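Local coordinates for protein maleylacetoacetate isomerase (Anaeromyxobacter dehalogenans, PDB 4IGJ) that probably isomerises maleylacetoacetate to fumarylacetoacetate with glutathione as cofactor, as a zeta-class member of the glutathione transferase superfamily, at residues E215-A218 / P222-A225. Sequence-based numbering, arbitrary orientation.
Sequences EACA and PFQA
A218, at the last turn of helix 208-218, lies with its CA 5.8 Å from the CA of F223 in the short helix 221-226, which follows after a break of two residues. The two consecutive helices, joined by a short turn, belong to the all-helical C-terminal domain of the zeta-class glutathione transferase fold and lay F223 against helix 34-45 of the thioredoxin-like N-terminal domain, where L41 and L45 meet it. The two helices meet chiefly through a sulfur-aromatic and CH-pi pair. C217 stands over one face of the F223 ring: its CB lies 3.6 Å from the ring centroid, only 11° off the normal, while SG has slid outward to the far rim, 3.5 Å from CZ. Both side chains have their gamma atom anti to the carbonyl carbon, which carries SG of C217 along the ring's long axis instead of down onto its centre. The backbone O of C217 packs against CB of F223, 3.2 Å away, at the base of the ring. Cysteine suits this buried place, being slim enough for a close approach and offering a polarisable sulfur to the pi cloud. Phenylalanine supplies a flat apolar surface that also meets D187 and V191 of helix 185-199, so that helices 34-45, 185-199 and 208-218 all touch this one ring. On the more exposed flank Q224 links the second helix back to the end of the first. Its chain runs extended beyond CG (chi2 173°), long enough to bring the amide to that end, where A218, with its small methyl group turned away from the second helix, offers a backbone carbonyl. There NE2 of Q224 donates to O of A218 at 3.0 Å, with an N-H...O angle of 155°, reaching a lone pair in the carbonyl plane.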
loop_
_atom_site.group_PDB
_atom_site.type_symbol
_atom_site.label_atom_id
_atom_site.label_comp_id
_atom_site.label_asym_id
_atom_site.label_seq_id
_atom_site.Cartn_x
_atom_site.Cartn_y
_atom_site.Cartn_z
ATOM N N GLU A 215 21.318 -9.509 0.025
ATOM C CA GLU A 215 22.760 -9.518 0.262
ATOM C C GLU A 215 23.435 -8.284 -0.335
ATOM O O GLU A 215 24.301 -7.679 0.294
ATOM C CB GLU A 215 23.384 -10.796 -0.299
ATOM N N ALA A 216 23.026 -7.913 -1.546
ATOM C CA ALA A 216 23.556 -6.730 -2.205
ATOM C C ALA A 216 23.245 -5.465 -1.420
ATOM O O ALA A 216 24.081 -4.567 -1.317
ATOM C CB ALA A 216 23.005 -6.623 -3.616
ATOM N N CYS A 217 22.035 -5.389 -0.871
ATOM C CA CYS A 217 21.647 -4.219 -0.099
ATOM C C CYS A 217 22.417 -4.147 1.216
ATOM O O CYS A 217 22.833 -3.079 1.647
ATOM C CB CYS A 217 20.140 -4.248 0.190
ATOM S SG CYS A 217 19.086 -3.924 -1.235
ATOM N N ALA A 218 22.593 -5.298 1.853
ATOM C CA ALA A 218 23.185 -5.344 3.186
ATOM C C ALA A 218 24.628 -4.834 3.204
ATOM O O ALA A 218 25.114 -4.363 4.231
ATOM C CB ALA A 218 23.092 -6.752 3.761
ATOM N N PRO A 222 24.139 2.859 3.617
ATOM C CA PRO A 222 22.810 3.353 4.002
ATOM C C PRO A 222 21.893 2.259 4.562
ATOM O O PRO A 222 21.108 2.547 5.465
ATOM C CB PRO A 222 22.238 3.892 2.688
ATOM C CG PRO A 222 23.416 4.199 1.852
ATOM C CD PRO A 222 24.454 3.177 2.211
ATOM N N PHE A 223 21.985 1.038 4.037
ATOM C CA PHE A 223 21.208 -0.063 4.600
ATOM C C PHE A 223 21.691 -0.434 5.998
ATOM O O PHE A 223 20.881 -0.665 6.903
ATOM C CB PHE A 223 21.210 -1.276 3.662
ATOM C CG PHE A 223 20.270 -1.137 2.490
ATOM C CD1 PHE A 223 19.011 -1.710 2.532
ATOM C CD2 PHE A 223 20.637 -0.420 1.359
ATOM C CE1 PHE A 223 18.125 -1.577 1.468
ATOM C CE2 PHE A 223 19.763 -0.281 0.291
ATOM C CZ PHE A 223 18.503 -0.860 0.348
ATOM N N GLN A 224 23.007 -0.493 6.178
ATOM C CA GLN A 224 23.557 -0.761 7.504
ATOM C C GLN A 224 23.097 0.282 8.530
ATOM O O GLN A 224 22.724 -0.066 9.652
ATOM C CB GLN A 224 25.086 -0.889 7.442
ATOM C CG GLN A 224 25.536 -2.137 6.684
ATOM C CD GLN A 224 27.036 -2.212 6.468
ATOM O OE1 GLN A 224 27.821 -1.710 7.272
ATOM N NE2 GLN A 224 27.441 -2.852 5.375
ATOM N N ALA A 225 23.066 1.550 8.129
ATOM C CA ALA A 225 22.645 2.629 9.009
ATOM C C ALA A 225 21.181 2.523 9.440
ATOM O O ALA A 225 20.819 2.948 10.537
ATOM C CB ALA A 225 22.912 3.988 8.357
#